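Local coordinates for nucleotide pyrophosphohydrolase (Bacillus cereus, PDB 5IE9), which probably hydrolyses nucleoside triphosphates to monophosphates and pyrophosphate, as a manganese-binding member of the all-helical MazG family, at residues 24-30 with 76-81. Residues are numbered along the deposited sequence; the frame is centred on the assembly and turned at random.
Sequences YFSPLAM and CMANSL
C76 meets both M30 and Y24, the two residues that carry most of the first segment's contact. Its CB lies 3.7 Å from CE of M30, whose chain bends at chi2 (-83°) and lays its sulfur and methyl over the last turn of helix 62-80. The same methyl also touches the carbonyl of C76, while the Y24 ring passes obliquely by that oxygen, already taken by the backbone N of S80. At the next position, M77 reaches back: its CG starts anti to the backbone N (chi1 173°), and bends at chi2 and chi3 bring CE to 3.8 Å from CB of M30, so the end of M77 packs on the base of M30, while the end of M30 turns to C76 and S80. M31 and L34 on helix 27-49 and L67 of a second subunit also pack on M77. N79 then crosses the phenol end of Y24, its amide plane turned 78° from the ring. The Y24 hydroxyl is hydrogen-bonded to D14 OD1 on helix 6-17, and I17 of that helix touches Y24 too. The backbone N of S80 lies 4.0 Å from the Y24 ring plane, over the ring centre. CB of S80 is 3.9 Å from CE of M30. Last comes L81, just past the helix, with CD2 4.4 Å from CB of P27; Y49 of the second subunit packs on both. The contact thus packs one end of the helix pair 27-49 and 62-80, which carries the manganese ligands E37 and E66, with the C76 side chain about 13 Å from the metal. The chemistry is mainly apolar: two methionines pack between the helix ends, and the one clear polar tie of Y24 runs from its hydroxyl to helix 6-17.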
loop_
_atom_site.group_PDB
_atom_site.type_symbol
_atom_site.label_atom_id
_atom_site.label_comp_id
_atom_site.label_asym_id
_atom_site.label_seq_id
_atom_site.Cartn_x
_atom_site.Cartn_y
_atom_site.Cartn_z
ATOM N N TYR C 24 -9.103 4.139 20.163
ATOM C CA TYR C 24 -8.287 3.756 19.013
ATOM C C TYR C 24 -8.755 2.458 18.374
ATOM O O TYR C 24 -9.216 1.551 19.068
ATOM C CB TYR C 24 -6.807 3.655 19.404
ATOM C CG TYR C 24 -6.173 4.995 19.673
ATOM C CD1 TYR C 24 -5.939 5.900 18.628
ATOM C CD2 TYR C 24 -5.810 5.373 20.977
ATOM C CE1 TYR C 24 -5.364 7.142 18.874
ATOM C CE2 TYR C 24 -5.226 6.610 21.230
ATOM C CZ TYR C 24 -5.010 7.486 20.176
ATOM O OH TYR C 24 -4.436 8.706 20.402
ATOM N N PHE C 25 -8.644 2.387 17.049
ATOM C CA PHE C 25 -8.843 1.141 16.305
ATOM C C PHE C 25 -7.725 0.163 16.679
ATOM O O PHE C 25 -6.620 0.591 17.017
ATOM C CB PHE C 25 -8.854 1.422 14.789
ATOM C CG PHE C 25 -10.227 1.733 14.216
ATOM C CD1 PHE C 25 -11.199 2.445 14.963
ATOM C CD2 PHE C 25 -10.550 1.333 12.902
ATOM C CE1 PHE C 25 -12.456 2.719 14.418
ATOM C CE2 PHE C 25 -11.810 1.603 12.353
ATOM C CZ PHE C 25 -12.759 2.299 13.110
ATOM N N SER C 26 -8.020 -1.136 16.641
ATOM C CA SER C 26 -7.017 -2.187 16.875
ATOM C C SER C 26 -5.903 -2.091 15.823
ATOM O O SER C 26 -6.169 -1.652 14.698
ATOM C CB SER C 26 -7.667 -3.579 16.859
ATOM O OG SER C 26 -8.100 -3.953 15.555
ATOM N N PRO C 27 -4.653 -2.476 16.181
ATOM C CA PRO C 27 -3.507 -2.300 15.268
ATOM C C PRO C 27 -3.706 -2.823 13.831
ATOM O O PRO C 27 -3.250 -2.188 12.881
ATOM C CB PRO C 27 -2.359 -3.034 15.984
ATOM C CG PRO C 27 -2.975 -3.736 17.148
ATOM C CD PRO C 27 -4.206 -2.975 17.493
ATOM N N LEU C 28 -4.401 -3.948 13.678
ATOM C CA LEU C 28 -4.671 -4.526 12.362
ATOM C C LEU C 28 -5.696 -3.702 11.563
ATOM O O LEU C 28 -5.545 -3.524 10.352
ATOM C CB LEU C 28 -5.113 -5.981 12.524
ATOM C CG LEU C 28 -4.542 -7.117 11.667
ATOM C CD1 LEU C 28 -3.058 -6.964 11.359
ATOM C CD2 LEU C 28 -4.804 -8.442 12.371
ATOM N N ALA C 29 -6.721 -3.197 12.253
ATOM C CA ALA C 29 -7.679 -2.234 11.696
ATOM C C ALA C 29 -7.006 -0.916 11.273
ATOM O O ALA C 29 -7.333 -0.361 10.219
ATOM C CB ALA C 29 -8.797 -1.969 12.690
ATOM N N MET C 30 -6.075 -0.433 12.103
ATOM C CA MET C 30 -5.218 0.721 11.796
ATOM C C MET C 30 -4.409 0.506 10.537
ATOM O O MET C 30 -4.261 1.421 9.729
ATOM C CB MET C 30 -4.206 0.968 12.918
ATOM C CG MET C 30 -4.784 1.506 14.200
ATOM S SD MET C 30 -4.992 3.284 14.103
ATOM C CE MET C 30 -5.268 3.602 15.848
ATOM N N CYS C 76 -2.187 8.202 15.156
ATOM C CA CYS C 76 -3.127 7.262 15.770
ATOM C C CYS C 76 -2.473 5.914 16.080
ATOM O O CYS C 76 -2.542 5.444 17.217
ATOM C CB CYS C 76 -4.357 7.070 14.889
ATOM S SG CYS C 76 -5.451 8.496 14.881
ATOM N N MET C 77 -1.823 5.325 15.072
ATOM C CA MET C 77 -1.083 4.076 15.207
ATOM C C MET C 77 -0.074 4.180 16.361
ATOM O O MET C 77 -0.062 3.333 17.262
ATOM C CB MET C 77 -0.401 3.746 13.870
ATOM C CG MET C 77 0.549 2.554 13.864
ATOM S SD MET C 77 -0.303 0.975 13.731
ATOM C CE MET C 77 -0.511 0.829 11.954
ATOM N N ALA C 78 0.730 5.244 16.340
ATOM C CA ALA C 78 1.791 5.452 17.316
ATOM C C ALA C 78 1.250 5.648 18.734
ATOM O O ALA C 78 1.812 5.111 19.693
ATOM C CB ALA C 78 2.665 6.624 16.901
ATOM N N ASN C 79 0.158 6.404 18.856
ATOM C CA ASN C 79 -0.486 6.652 20.140
ATOM C C ASN C 79 -1.091 5.383 20.714
ATOM O O ASN C 79 -0.880 5.068 21.884
ATOM C CB ASN C 79 -1.572 7.710 20.001
ATOM C CG ASN C 79 -1.032 9.111 19.742
ATOM O OD1 ASN C 79 -1.818 10.041 19.568
ATOM N ND2 ASN C 79 0.288 9.274 19.714
ATOM N N SER C 80 -1.834 4.666 19.865
ATOM C CA SER C 80 -2.391 3.332 20.144
ATOM C C SER C 80 -1.411 2.379 20.845
ATOM O O SER C 80 -1.811 1.640 21.748
ATOM C CB SER C 80 -2.888 2.711 18.832
ATOM O OG SER C 80 -3.167 1.328 18.949
ATOM N N LEU C 81 -0.140 2.426 20.435
ATOM C CA LEU C 81 0.905 1.515 20.927
ATOM C C LEU C 81 1.951 2.205 21.815
ATOM O O LEU C 81 3.058 1.688 22.000
ATOM C CB LEU C 81 1.591 0.800 19.748
ATOM C CG LEU C 81 0.743 0.150 18.649
ATOM C CD1 LEU C 81 1.596 -0.107 17.417
ATOM C CD2 LEU C 81 0.057 -1.126 19.116
#